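Local atomic coordinates of pheromome Binding Protein (PDB entry 6VQ5), a protein that probably binds small hydrophobic odorants, as other insect pheromone-binding proteins of the PBP/GOBP family do, and is thought to carry them in solution. Residues L33-Y36 and W37-D40; I68-G71 and N72-L76. All coordinates share one frame; numbering follows the deposited sequence.

Interaction 1: residues L33-Y36 and W37-D40; sequences LYNY and WKED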
ATOM      1  N   LEU A  33       7.113  -1.090   7.909  1.00 63.98           N
ATOM      2  CA  LEU A  33       6.293  -0.092   7.180  1.00 64.37           C
ATOM      3  C   LEU A  33       7.009   1.260   7.181  1.00 63.11           C
ATOM      4  O   LEU A  33       6.936   1.965   6.156  1.00 62.89           O
ATOM      5  CB  LEU A  33       4.883  -0.048   7.770  1.00 64.95           C
ATOM      6  CG  LEU A  33       4.060  -1.302   7.470  1.00 66.89           C
ATOM      7  CD1 LEU A  33       2.735  -1.269   8.224  1.00 72.36           C
ATOM      8  CD2 LEU A  33       3.805  -1.471   5.976  1.00 65.60           C
ATOM      9  N   TYR A  34       7.742   1.566   8.247  1.00 62.85           N
ATOM     10  CA  TYR A  34       8.596   2.778   8.330  1.00 64.76           C
ATOM     11  C   TYR A  34       9.699   2.698   7.262  1.00 63.29           C
ATOM     12  O   TYR A  34       9.933   3.667   6.521  1.00 64.62           O
ATOM     13  CB  TYR A  34       9.194   2.910   9.731  1.00 65.67           C
ATOM     14  CG  TYR A  34      10.106   4.095   9.889  1.00 65.92           C
ATOM     15  CD1 TYR A  34       9.593   5.371  10.042  1.00 67.56           C
ATOM     16  CD2 TYR A  34      11.482   3.944   9.848  1.00 65.87           C
ATOM     17  CE1 TYR A  34      10.424   6.468  10.200  1.00 69.46           C
ATOM     18  CE2 TYR A  34      12.328   5.031  10.011  1.00 66.66           C
ATOM     19  CZ  TYR A  34      11.797   6.297  10.186  1.00 68.54           C
ATOM     20  OH  TYR A  34      12.602   7.388  10.333  1.00 70.59           O
ATOM     21  N   ASN A  35      10.348   1.541   7.162  1.00 62.58           N
ATOM     22  CA  ASN A  35      11.445   1.284   6.193  1.00 61.56           C
ATOM     23  C   ASN A  35      10.903   1.394   4.766  1.00 60.28           C
ATOM     24  O   ASN A  35      11.453   2.165   3.972  1.00 62.15           O
ATOM     25  CB  ASN A  35      12.120  -0.049   6.504  1.00 60.24           C
ATOM     26  CG  ASN A  35      13.027   0.067   7.709  1.00 58.76           C
ATOM     27  OD1 ASN A  35      13.399   1.166   8.111  1.00 61.39           O
ATOM     28  ND2 ASN A  35      13.378  -1.053   8.296  1.00 56.64           N
ATOM     29  N   TYR A  36       9.847   0.663   4.468  1.00 59.82           N
ATOM     30  CA  TYR A  36       9.037   0.837   3.239  1.00 60.00           C
ATOM     31  C   TYR A  36       8.881   2.328   2.918  1.00 59.50           C
ATOM     32  O   TYR A  36       9.097   2.739   1.771  1.00 58.47           O
ATOM     33  CB  TYR A  36       7.646   0.237   3.430  1.00 60.20           C
ATOM     34  CG  TYR A  36       6.666   0.658   2.368  1.00 61.68           C
ATOM     35  CD1 TYR A  36       6.843   0.268   1.053  1.00 60.55           C
ATOM     36  CD2 TYR A  36       5.569   1.447   2.669  1.00 62.38           C
ATOM     37  CE1 TYR A  36       5.934   0.626   0.073  1.00 61.98           C
ATOM     38  CE2 TYR A  36       4.650   1.812   1.694  1.00 62.64           C
ATOM     39  CZ  TYR A  36       4.839   1.409   0.389  1.00 62.81           C
ATOM     40  OH  TYR A  36       3.960   1.773  -0.590  1.00 64.24           O
ATOM     41  N   TRP A  37       8.454   3.129   3.892  1.00 59.80           N
ATOM     42  CA  TRP A  37       8.083   4.529   3.596  1.00 61.22           C
ATOM     43  C   TRP A  37       9.360   5.331   3.315  1.00 63.27           C
ATOM     44  O   TRP A  37       9.308   6.299   2.506  1.00 62.60           O
ATOM     45  CB  TRP A  37       7.215   5.164   4.682  1.00 62.11           C
ATOM     46  CG  TRP A  37       6.514   6.328   4.072  1.00 65.44           C
ATOM     47  CD1 TRP A  37       6.821   7.646   4.218  1.00 68.67           C
ATOM     48  CD2 TRP A  37       5.516   6.264   3.039  1.00 67.26           C
ATOM     49  NE1 TRP A  37       6.043   8.407   3.387  1.00 71.38           N
ATOM     50  CE2 TRP A  37       5.228   7.587   2.654  1.00 69.77           C
ATOM     51  CE3 TRP A  37       4.811   5.223   2.420  1.00 67.63           C
ATOM     52  CZ2 TRP A  37       4.265   7.892   1.691  1.00 72.27           C
ATOM     53  CZ3 TRP A  37       3.849   5.523   1.473  1.00 68.76           C
ATOM     54  CH2 TRP A  37       3.582   6.843   1.114  1.00 70.94           C
ATOM     55  N   LYS A  38      10.480   4.952   3.941  1.00 62.16           N
ATOM     56  CA  LYS A  38      11.745   5.677   3.702  1.00 63.99           C
ATOM     57  C   LYS A  38      12.484   5.049   2.516  1.00 63.75           C
ATOM     58  O   LYS A  38      13.597   5.465   2.240  1.00 65.67           O
ATOM     59  CB  LYS A  38      12.505   5.852   5.019  1.00 64.58           C
ATOM     60  CG  LYS A  38      13.484   4.772   5.387  1.00 63.92           C
ATOM     61  CD  LYS A  38      14.259   5.135   6.629  1.00 64.97           C
ATOM     62  CE  LYS A  38      15.000   3.924   7.139  1.00 64.49           C
ATOM     63  NZ  LYS A  38      15.828   4.275   8.298  1.00 67.48           N
ATOM     64  N   GLU A  39      11.865   4.095   1.834  1.00 64.92           N
ATOM     65  CA  GLU A  39      12.314   3.525   0.540  1.00 66.09           C
ATOM     66  C   GLU A  39      13.495   2.565   0.739  1.00 67.12           C
ATOM     67  O   GLU A  39      14.243   2.378  -0.242  1.00 70.05           O
ATOM     68  CB  GLU A  39      12.635   4.662  -0.432  1.00 68.67           C
ATOM     69  CG  GLU A  39      11.974   4.482  -1.793  1.00 70.14           C
ATOM     70  CD  GLU A  39      12.214   5.600  -2.789  1.00 72.62           C
ATOM     71  OE1 GLU A  39      12.974   6.528  -2.451  1.00 74.49           O
ATOM     72  OE2 GLU A  39      11.661   5.535  -3.903  1.00 75.05           O
ATOM     73  N   ASP A  40      13.669   1.983   1.935  1.00 67.69           N
ATOM     74  CA  ASP A  40      14.543   0.796   2.156  1.00 69.22           C
ATOM     75  C   ASP A  40      13.649  -0.444   2.090  1.00 66.58           C
ATOM     76  O   ASP A  40      12.928  -0.720   3.066  1.00 66.36           O
ATOM     77  CB  ASP A  40      15.350   0.792   3.465  1.00 72.58           C
ATOM     78  CG  ASP A  40      16.115  -0.530   3.697  1.00 81.15           C
ATOM     79  OD1 ASP A  40      16.560  -1.167   2.678  1.00 83.35           O
ATOM     80  OD2 ASP A  40      16.260  -0.966   4.898  1.00 85.99           O
TER
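Backbone bonds from E39 N to Y36 O and from D40 N to N35 O make the Schellman motif that ends helix 28-37, with E39 at positive phi (76°) as the C-prime residue. The last carbonyls of a helix lack the usual amides four residues on, and here the turning chain supplies donors instead. D40 N reaches N35 O at 3.0 Å, from above the carbonyl plane. E39 N approaches Y36 O at 3.1 Å, likewise well out of the plane. Just before the turn the helical pattern still holds: W37 N donates to L33 O and K38 N to Y34 O.

Y36 and W37, adjacent in sequence, bring their rings together. A chi1 near trans (166°) brings Y36 CE2 to 3.5 Å from W37 CE3, at the indole's edge, the ring planes 63° apart. A tyrosine suits this place, its side chain packing on Y41, L44 and F118 while its OH bonds to A115 O on helix 107-121. A leucine here would probably leave A115 O without this donor and open a gap beside the indole. R119 both bonds to W37 O through NH2 and makes a cation-pi contact with the indole, E39 OE2 is bonded to T120 OG1, and D40 OD1 to S42 OG. K38 extends past Y34 and N35, its CD 3.9 Å from Y34 CE2 and its CE 3.3 Å from N35 OD1.

Interaction 2: residues I68-G71 and N72-L76; sequences IHHG and NAEDL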
ATOM      1  N   ILE A  68      -7.760  -3.453  -7.468  1.00117.17           N
ATOM      2  CA  ILE A  68      -7.822  -2.162  -6.726  1.00114.72           C
ATOM      3  C   ILE A  68      -9.071  -1.400  -7.168  1.00118.94           C
ATOM      4  O   ILE A  68      -9.284  -1.287  -8.379  1.00122.59           O
ATOM      5  CB  ILE A  68      -6.542  -1.335  -6.955  1.00110.03           C
ATOM      6  CG1 ILE A  68      -5.350  -1.968  -6.232  1.00105.67           C
ATOM      7  CG2 ILE A  68      -6.756   0.116  -6.546  1.00109.68           C
ATOM      8  CD1 ILE A  68      -4.023  -1.306  -6.516  1.00102.09           C
ATOM      9  N   HIS A  69      -9.825  -0.864  -6.207  1.00119.39           N
ATOM     10  CA  HIS A  69     -11.038  -0.036  -6.425  1.00123.17           C
ATOM     11  C   HIS A  69     -10.649   1.437  -6.609  1.00121.71           C
ATOM     12  O   HIS A  69     -10.317   2.090  -5.606  1.00120.24           O
ATOM     13  CB  HIS A  69     -12.021  -0.237  -5.268  1.00126.21           C
ATOM     14  CG  HIS A  69     -13.387   0.252  -5.597  1.00132.81           C
ATOM     15  ND1 HIS A  69     -13.909   1.391  -5.029  1.00135.42           N
ATOM     16  CD2 HIS A  69     -14.313  -0.207  -6.467  1.00137.00           C
ATOM     17  CE1 HIS A  69     -15.115   1.602  -5.512  1.00142.23           C
ATOM     18  NE2 HIS A  69     -15.382   0.640  -6.402  1.00143.93           N
ATOM     19  N   HIS A  70     -10.729   1.933  -7.847  1.00123.90           N
ATOM     20  CA  HIS A  70     -10.333   3.302  -8.281  1.00123.94           C
ATOM     21  C   HIS A  70     -10.942   4.360  -7.349  1.00123.84           C
ATOM     22  O   HIS A  70     -10.172   5.152  -6.776  1.00121.87           O
ATOM     23  CB  HIS A  70     -10.735   3.519  -9.750  1.00129.33           C
ATOM     24  CG  HIS A  70     -10.115   4.717 -10.388  1.00130.93           C
ATOM     25  ND1 HIS A  70     -10.746   5.949 -10.430  1.00135.59           N
ATOM     26  CD2 HIS A  70      -8.932   4.880 -11.019  1.00128.97           C
ATOM     27  CE1 HIS A  70      -9.971   6.818 -11.044  1.00134.61           C
ATOM     28  NE2 HIS A  70      -8.860   6.186 -11.428  1.00131.19           N
ATOM     29  N   GLY A  71     -12.268   4.359  -7.198  1.00127.19           N
ATOM     30  CA  GLY A  71     -13.031   5.375  -6.448  1.00129.98           C
ATOM     31  C   GLY A  71     -12.594   5.481  -4.999  1.00126.27           C
ATOM     32  O   GLY A  71     -12.361   6.610  -4.538  1.00126.62           O
ATOM     33  N   ASN A  72     -12.487   4.350  -4.297  1.00123.65           N
ATOM     34  CA  ASN A  72     -12.108   4.292  -2.859  1.00121.04           C
ATOM     35  C   ASN A  72     -10.630   4.671  -2.694  1.00116.09           C
ATOM     36  O   ASN A  72     -10.281   5.175  -1.616  1.00114.98           O
ATOM     37  CB  ASN A  72     -12.398   2.924  -2.238  1.00120.65           C
ATOM     38  CG  ASN A  72     -13.877   2.609  -2.141  1.00126.40           C
ATOM     39  OD1 ASN A  72     -14.727   3.463  -2.385  1.00131.21           O
ATOM     40  ND2 ASN A  72     -14.197   1.375  -1.789  1.00126.05           N
ATOM     41  N   ALA A  73      -9.792   4.432  -3.710  1.00112.80           N
ATOM     42  CA  ALA A  73      -8.370   4.855  -3.738  1.00108.00           C
ATOM     43  C   ALA A  73      -8.306   6.387  -3.700  1.00109.39           C
ATOM     44  O   ALA A  73      -7.659   6.930  -2.784  1.00107.23           O
ATOM     45  CB  ALA A  73      -7.671   4.298  -4.952  1.00106.04           C
ATOM     46  N   GLU A  74      -8.981   7.052  -4.642  1.00112.60           N
ATOM     47  CA  GLU A  74      -9.089   8.534  -4.695  1.00116.22           C
ATOM     48  C   GLU A  74      -9.614   9.065  -3.352  1.00119.62           C
ATOM     49  O   GLU A  74      -9.091  10.104  -2.896  1.00121.51           O
ATOM     50  CB  GLU A  74      -9.984   8.979  -5.856  1.00120.48           C
ATOM     51  CG  GLU A  74      -9.303   8.912  -7.214  1.00118.64           C
ATOM     52  CD  GLU A  74      -9.941   9.749  -8.312  1.00122.48           C
ATOM     53  OE1 GLU A  74     -11.155   9.994  -8.258  1.00126.91           O
ATOM     54  OE2 GLU A  74      -9.213  10.167  -9.215  1.00122.63           O
ATOM     55  N   ASP A  75     -10.587   8.384  -2.736  1.00122.30           N
ATOM     56  CA  ASP A  75     -11.186   8.804  -1.442  1.00126.51           C
ATOM     57  C   ASP A  75     -10.107   8.783  -0.352  1.00123.16           C
ATOM     58  O   ASP A  75      -9.937   9.827   0.301  1.00123.67           O
ATOM     59  CB  ASP A  75     -12.385   7.933  -1.055  1.00130.68           C
ATOM     60  CG  ASP A  75     -13.679   8.312  -1.739  1.00138.07           C
ATOM     61  OD1 ASP A  75     -13.652   9.253  -2.555  1.00142.25           O
ATOM     62  OD2 ASP A  75     -14.702   7.664  -1.442  1.00143.16           O
ATOM     63  N   LEU A  76      -9.416   7.647  -0.180  1.00120.71           N
ATOM     64  CA  LEU A  76      -8.311   7.453   0.803  1.00119.53           C
ATOM     65  C   LEU A  76      -7.248   8.542   0.634  1.00117.39           C
ATOM     66  O   LEU A  76      -6.688   8.977   1.660  1.00118.52           O
ATOM     67  CB  LEU A  76      -7.650   6.088   0.591  1.00118.07           C
ATOM     68  CG  LEU A  76      -8.415   4.876   1.119  1.00122.29           C
ATOM     69  CD1 LEU A  76      -7.887   3.590   0.489  1.00121.52           C
ATOM     70  CD2 LEU A  76      -8.338   4.802   2.636  1.00122.16           C
TER
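An N-cap opens helix 70-79, with H69 as the capping residue and its imidazole turned so that ND1 reaches N72. The first amides of a helix have no preceding carbonyls to receive them, so a side-chain acceptor just ahead of the helix is useful. H69 ND1 takes this role, accepting a weak bond from N72 N at 3.4 Å, with an N-H...N angle of 152°. The bond requires a lone pair on ND1, so a proton, if the ring carries only one, would be expected on NE2. A trans chi1 (-164°) sets the H69 ring for this bond.

There the imidazole meets the asparagine side chain obliquely, ring and amide planes 57° apart. The N72 amide lies beside the ring without bonding to it, and N72 ND2 donates to E60 O, outside the turn. Asparagine suits the place by having a short, flat side chain with a donor for that carbonyl.

Behind the cap the regular helical ladder starts at once. A73 N donates to H69 O, so the capping residue is held through its main chain as well. E74 N donates to H70 O almost straight, and D75 N to G71 O at 3.1 Å. One turn apart, H70 and E74 lie near each other, H70 CE1 3.9 Å from E74 OE2. The carboxylates of E74 and D75 would probably be favoured near this helix start, where the dipole is positive.

A73, small and buried, lets this turn settle against L61 and V91, the latter on helix 84-100. H70 and E74 also touch V91, while I68, packed on L94 and bonded through its N to E98 OE2, ties the approach to the same helix.

Interactions 1 and 2 are each a surface contact formed within its own short continuous stretch, on opposite sides of the chain's centre, with their own centres about 22 Å apart and no touch between them. They treat opposite helix ends. At the C-terminal end of helix 28-37, surplus carbonyls are met by amides of the turning backbone; at the N-terminal end of helix 70-79, a surplus amide is met by a side chain. Their surroundings differ too: residues 33-40 lean aromatic rings against helix 107-121, whereas residues 68-76 present mostly polar and small side chains and rest on V91 and L94 of helix 84-100.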